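Local coordinates for protein fiber (Human adenovirus 26, PDB 6FJN) that forms the trimeric knob at the tip of the adenovirus fiber, the part that attaches the virion to receptors on the host cell, at residues 106-111 with 179-184; 134-139 with 167-172. All coordinates share one frame; numbering follows the deposited sequence. Where two conformers were deposited one is given.

Contact 1: residues 106-111 with 179-184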
loop_
_atom_site.group_PDB
_atom_site.type_symbol
_atom_site.label_atom_id
_atom_site.label_comp_id
_atom_site.label_asym_id
_atom_site.label_seq_id
_atom_site.Cartn_x
_atom_site.Cartn_y
_atom_site.Cartn_z
ATOM N N THR A 106 16.759 -10.550 -9.201
ATOM C CA THR A 106 16.543 -10.126 -10.599
ATOM C C THR A 106 15.778 -8.821 -10.666
ATOM O O THR A 106 16.137 -7.863 -11.376
ATOM C CB THR A 106 15.815 -11.185 -11.410
ATOM O OG1 THR A 106 16.570 -12.389 -11.319
ATOM C CG2 THR A 106 15.670 -10.781 -12.871
ATOM N N ALA A 107 14.710 -8.699 -9.867
ATOM C CA ALA A 107 13.957 -7.437 -9.780
ATOM C C ALA A 107 14.837 -6.346 -9.206
ATOM O O ALA A 107 14.784 -5.153 -9.603
ATOM C CB ALA A 107 12.753 -7.618 -8.882
ATOM N N TYR A 108 15.617 -6.734 -8.180
ATOM C CA TYR A 108 16.370 -5.755 -7.374
ATOM C C TYR A 108 17.821 -6.178 -7.309
ATOM O O TYR A 108 18.287 -6.754 -6.311
ATOM C CB TYR A 108 15.765 -5.576 -5.975
ATOM C CG TYR A 108 14.266 -5.580 -5.938
ATOM C CD1 TYR A 108 13.520 -4.629 -6.574
ATOM C CD2 TYR A 108 13.567 -6.560 -5.230
ATOM C CE1 TYR A 108 12.136 -4.617 -6.508
ATOM C CE2 TYR A 108 12.184 -6.563 -5.155
ATOM C CZ TYR A 108 11.467 -5.596 -5.787
ATOM O OH TYR A 108 10.089 -5.635 -5.718
ATOM N N PRO A 109 18.577 -5.947 -8.383
ATOM C CA PRO A 109 19.950 -6.413 -8.400
ATOM C C PRO A 109 20.830 -5.540 -7.523
ATOM O O PRO A 109 20.604 -4.364 -7.341
ATOM C CB PRO A 109 20.333 -6.323 -9.880
ATOM C CG PRO A 109 19.431 -5.261 -10.416
ATOM C CD PRO A 109 18.172 -5.325 -9.658
ATOM N N LYS A 110 21.888 -6.156 -7.026
ATOM C CA LYS A 110 22.906 -5.419 -6.325
ATOM C C LYS A 110 23.527 -4.395 -7.257
ATOM O O LYS A 110 23.612 -4.602 -8.481
ATOM C CB LYS A 110 24.050 -6.333 -5.873
ATOM C CG LYS A 110 23.607 -7.489 -4.997
ATOM C CD LYS A 110 23.575 -7.173 -3.540
ATOM C CE LYS A 110 24.718 -7.921 -2.852
ATOM N NZ LYS A 110 25.018 -7.210 -1.615
ATOM N N PRO A 111 24.028 -3.305 -6.687
ATOM C CA PRO A 111 24.734 -2.355 -7.549
ATOM C C PRO A 111 25.945 -2.965 -8.231
ATOM O O PRO A 111 26.607 -3.863 -7.672
ATOM C CB PRO A 111 25.213 -1.294 -6.583
ATOM C CG PRO A 111 24.375 -1.446 -5.378
ATOM C CD PRO A 111 24.093 -2.905 -5.275
ATOM N N SER A 179 5.027 -3.631 -0.473
ATOM C CA SER A 179 5.293 -5.002 -0.857
ATOM C C SER A 179 6.525 -5.056 -1.724
ATOM O O SER A 179 7.001 -4.007 -2.227
ATOM C CB SER A 179 4.118 -5.647 -1.591
ATOM O OG SER A 179 4.007 -5.164 -2.923
ATOM N N TYR A 180 7.068 -6.255 -1.907
ATOM C CA TYR A 180 8.170 -6.479 -2.833
ATOM C C TYR A 180 8.181 -7.880 -3.296
ATOM O O TYR A 180 7.661 -8.795 -2.647
ATOM C CB TYR A 180 9.543 -6.081 -2.192
ATOM C CG TYR A 180 9.863 -6.865 -0.920
ATOM C CD1 TYR A 180 10.605 -8.061 -0.998
ATOM C CD2 TYR A 180 9.491 -6.418 0.320
ATOM C CE1 TYR A 180 10.938 -8.751 0.141
ATOM C CE2 TYR A 180 9.830 -7.113 1.482
ATOM C CZ TYR A 180 10.562 -8.279 1.381
ATOM O OH TYR A 180 10.823 -8.932 2.562
ATOM N N LEU A 181 8.806 -8.082 -4.457
ATOM C CA LEU A 181 8.960 -9.397 -5.048
ATOM C C LEU A 181 10.023 -10.182 -4.312
ATOM O O LEU A 181 11.052 -9.656 -3.971
ATOM C CB LEU A 181 9.363 -9.273 -6.521
ATOM C CG LEU A 181 8.257 -8.877 -7.496
ATOM C CD1 LEU A 181 7.388 -7.695 -7.167
ATOM C CD2 LEU A 181 8.874 -8.737 -8.895
ATOM N N THR A 182 9.754 -11.446 -4.102
ATOM C CA THR A 182 10.678 -12.282 -3.333
ATOM C C THR A 182 11.562 -13.175 -4.182
ATOM O O THR A 182 11.223 -13.572 -5.330
ATOM C CB THR A 182 9.917 -13.152 -2.351
ATOM O OG1 THR A 182 9.033 -13.995 -3.104
ATOM C CG2 THR A 182 9.064 -12.379 -1.364
ATOM N N GLN A 183 12.699 -13.556 -3.582
ATOM C CA GLN A 183 13.544 -14.632 -4.038
ATOM C C GLN A 183 12.786 -16.018 -3.701
ATOM O O GLN A 183 11.909 -16.032 -2.803
ATOM C CB GLN A 183 14.885 -14.548 -3.239
ATOM C CG GLN A 183 16.040 -15.336 -3.816
ATOM C CD GLN A 183 16.676 -14.712 -5.056
ATOM O OE1 GLN A 183 16.293 -13.646 -5.510
ATOM N NE2 GLN A 183 17.649 -15.447 -5.655
ATOM N N GLU A 184 13.212 -17.145 -4.230
ATOM C CA GLU A 184 12.755 -18.444 -3.673
ATOM C C GLU A 184 13.963 -19.321 -3.427
ATOM O O GLU A 184 13.972 -20.258 -2.588
ATOM C CB GLU A 184 11.724 -19.130 -4.605
ATOM C CG GLU A 184 10.411 -18.352 -4.807
ATOM C CD GLU A 184 9.749 -17.939 -3.497
ATOM O OE1 GLU A 184 9.580 -18.829 -2.617
ATOM O OE2 GLU A 184 9.481 -16.720 -3.311
ATOM O OXT GLU A 184 14.997 -19.050 -4.056
HETATM O O HOH W 1 16.349 -13.707 -8.543
#

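Contact 2: residues 134-139 with 167-172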
loop_
_atom_site.group_PDB
_atom_site.type_symbol
_atom_site.label_atom_id
_atom_site.label_comp_id
_atom_site.label_asym_id
_atom_site.label_seq_id
_atom_site.Cartn_x
_atom_site.Cartn_y
_atom_site.Cartn_z
ATOM N N THR A 134 -0.740 15.477 10.552
ATOM C CA THR A 134 -0.882 15.515 9.104
ATOM C C THR A 134 -0.017 16.578 8.448
ATOM O O THR A 134 0.235 16.441 7.237
ATOM C CB THR A 134 -2.354 15.723 8.716
ATOM O OG1 THR A 134 -2.759 17.004 9.187
ATOM C CG2 THR A 134 -3.268 14.649 9.238
ATOM N N TYR A 135 0.399 17.572 9.167
ATOM C CA TYR A 135 1.234 18.619 8.648
ATOM C C TYR A 135 2.723 18.354 8.832
ATOM O O TYR A 135 3.539 19.252 8.584
ATOM C CB TYR A 135 0.820 19.970 9.294
ATOM C CG TYR A 135 0.926 20.008 10.797
ATOM C CD1 TYR A 135 -0.177 19.625 11.596
ATOM C CD2 TYR A 135 2.074 20.429 11.437
ATOM C CE1 TYR A 135 -0.083 19.632 12.978
ATOM C CE2 TYR A 135 2.158 20.487 12.806
ATOM C CZ TYR A 135 1.058 20.066 13.589
ATOM O OH TYR A 135 1.192 20.123 14.957
ATOM N N GLN A 136 3.101 17.138 9.218
ATOM C CA GLN A 136 4.491 16.789 9.469
ATOM C C GLN A 136 4.954 15.608 8.632
ATOM O O GLN A 136 5.333 14.564 9.132
ATOM C CB GLN A 136 4.723 16.499 10.941
ATOM C CG GLN A 136 4.396 17.745 11.792
ATOM C CD GLN A 136 4.932 17.699 13.207
ATOM O OE1 GLN A 136 5.032 16.585 13.834
ATOM N NE2 GLN A 136 5.327 18.794 13.717
ATOM N N PRO A 137 5.010 15.786 7.302
ATOM C CA PRO A 137 5.496 14.710 6.454
ATOM C C PRO A 137 6.971 14.406 6.662
ATOM O O PRO A 137 7.813 15.294 6.940
ATOM C CB PRO A 137 5.304 15.254 5.067
ATOM C CG PRO A 137 5.361 16.758 5.218
ATOM C CD PRO A 137 4.706 17.014 6.551
ATOM N N VAL A 138 7.295 13.144 6.498
ATOM C CA VAL A 138 8.639 12.598 6.499
ATOM C C VAL A 138 8.695 11.676 5.305
ATOM O O VAL A 138 7.826 10.799 5.153
ATOM C CB VAL A 138 8.910 11.843 7.798
ATOM C CG1 VAL A 138 10.226 11.065 7.727
ATOM C CG2 VAL A 138 8.915 12.764 8.999
ATOM N N ILE A 139 9.749 11.741 4.509
ATOM C CA ILE A 139 9.849 10.892 3.327
ATOM C C ILE A 139 10.399 9.565 3.835
ATOM O O ILE A 139 11.369 9.540 4.622
ATOM C CB ILE A 139 10.783 11.534 2.288
ATOM C CG1 ILE A 139 10.377 12.996 2.000
ATOM C CG2 ILE A 139 10.833 10.725 1.029
ATOM C CD1 ILE A 139 11.466 13.747 1.274
ATOM N N SER A 167 12.338 20.052 15.748
ATOM C CA SER A 167 13.014 20.169 17.035
ATOM C C SER A 167 12.015 20.195 18.188
ATOM O O SER A 167 10.861 20.663 18.024
ATOM C CB SER A 167 13.943 21.391 17.059
ATOM O OG SER A 167 13.223 22.556 16.793
ATOM N N ALA A 168 12.463 19.649 19.308
ATOM C CA ALA A 168 11.702 19.470 20.537
ATOM C C ALA A 168 10.610 18.436 20.403
ATOM O O ALA A 168 9.733 18.405 21.292
ATOM C CB ALA A 168 11.103 20.761 21.046
ATOM N N GLN A 169 10.587 17.652 19.338
ATOM C CA GLN A 169 9.688 16.503 19.227
ATOM C C GLN A 169 10.473 15.217 19.302
ATOM O O GLN A 169 11.681 15.135 18.994
ATOM C CB GLN A 169 8.874 16.596 17.927
ATOM C CG GLN A 169 7.936 17.779 17.903
ATOM C CD GLN A 169 7.131 17.813 16.634
ATOM O OE1 GLN A 169 7.335 18.752 15.783
ATOM N NE2 GLN A 169 6.241 16.911 16.471
ATOM N N GLN A 170 9.740 14.155 19.611
ATOM C CA GLN A 170 10.234 12.795 19.602
ATOM C C GLN A 170 10.042 12.220 18.215
ATOM O O GLN A 170 8.928 12.304 17.649
ATOM C CB GLN A 170 9.438 11.982 20.619
ATOM C CG GLN A 170 9.832 10.519 20.710
ATOM C CD GLN A 170 9.122 9.835 21.852
ATOM O OE1 GLN A 170 8.209 10.409 22.509
ATOM N NE2 GLN A 170 9.494 8.588 22.125
ATOM N N PHE A 171 11.070 11.602 17.641
ATOM C CA PHE A 171 10.876 10.924 16.363
ATOM C C PHE A 171 9.948 9.744 16.557
ATOM O O PHE A 171 10.245 8.812 17.326
ATOM C CB PHE A 171 12.198 10.493 15.758
ATOM C CG PHE A 171 12.038 9.933 14.375
ATOM C CD1 PHE A 171 11.605 8.624 14.184
ATOM C CD2 PHE A 171 12.312 10.701 13.258
ATOM C CE1 PHE A 171 11.415 8.111 12.945
ATOM C CE2 PHE A 171 12.129 10.171 11.973
ATOM C CZ PHE A 171 11.673 8.863 11.838
ATOM N N ASP A 172 8.844 9.741 15.829
ATOM C CA ASP A 172 7.893 8.634 15.831
ATOM C C ASP A 172 7.072 8.845 14.571
ATOM O O ASP A 172 6.722 10.004 14.259
ATOM C CB ASP A 172 6.986 8.680 17.050
ATOM C CG ASP A 172 6.162 7.393 17.216
ATOM O OD1 ASP A 172 6.412 6.447 16.535
ATOM O OD2 ASP A 172 5.287 7.375 18.121
#

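Contact 1: residues 106-111 with 179-184
Tyr108 reaches from the loop 106-111 to the end of strand 176-181, an outermost strand, within this chain, of one of the two antiparallel sheets of the fiber knob's beta-sandwich. With CG anti to its carbonyl carbon (chi1 -39°), the ring extends to that strand and its hydroxyl meets the backbone of Leu181. Leu181 N donates to Tyr108 OH over 3.0 Å, almost straight at 173°, arriving at the ring's edge and in its plane. Leu181 O lies beside the same edge, 3.5 Å from Tyr108 CE2. Ala107 CB sits over the centre of one ring face, 3.6 Å above the plane, and is itself met by Leu181 CD2 at 4.0 Å. The other methyl of the fork, Leu181 CD1, comes to 3.7 Å from Tyr108 OH. Tyr180 crosses Tyr108 at about a right angle; of its side chain only CB meets Tyr108, and Tyr180 CA lies equally close to Tyr108 OH. Its chi1 of 59° carries the phenol away from Tyr108; its OH hydrogen-bonds to Phe101 O. Thr106 and Ala107 also pack on Pro8 of the second subunit, placing the loop at the trimer interface. Thr182 and Gln183 belong to an L-glutamate site seen in this protein, covalent at Gln183, with no ligand on this chain. Gln183 OE1 accepts from Leu105 N and from a water that also donates to Thr106 OG1, the water lying 3.0 Å from Gln183 OE1.

Contact 2: residues 134-139 with 167-172
Gln136 and Gln169 meet amide to amide, approaching from opposite directions and joined by two reciprocal hydrogen bonds. Gln169 NE2 donates to Gln136 OE1 at 2.9 Å, and Gln136 NE2 returns the bond to Gln169 OE1 at 2.9 Å. Each acceptor is met in its carbonyl plane on a lone pair. The amides are nearly coplanar, their planes 29° apart; this twist leaves Gln169 OE1 tilted from the plane of the Gln136 amide, while Gln136 OE1 lies close to that of Gln169. The paired bonds fix the rotation of both groups, and they use both ends of each amide. Both side chains put CG anti to the carbonyl carbon (chi1 -61° in Gln136, -65° in Gln169) and run extended beyond it, and the two amides meet between the backbones. In the knob's beta-sandwich this pair ties the turn entering strand 137-144 to the long loop between strands 154-161 and 176-181. Backbone hydrogen bonds place the two bases: Gln136 with Leu130, Gln169 with Met51. Gln136 also packs on Tyr166 and Gln169 on Leu130. Farther out, Phe171 meets the Trp162 ring with planes at about 45°, and Asp172 OD2 forms a salt bridge with Lys117 NZ of the third subunit.

Contacts 1 and 2 flank the middle of the chain from opposite sides, their own centres 31 Å apart and their nearest atoms about 15 Å apart. In sequence both segments of contact 2 fall between those of contact 1. Both fasten loops of one knob domain, and both have subunit neighbours: the second beside contact 1, and both the second and third beside contact 2. Contact 1 alone includes residues of the L-glutamate site seen in this protein, Thr182 and Gln183; no ligand is bound to this chain here. The remaining site residue, Lys30, has its side chain about 8 Å from that of Tyr180 and forms a salt bridge with Glu184. Contact 2 is remote from that site.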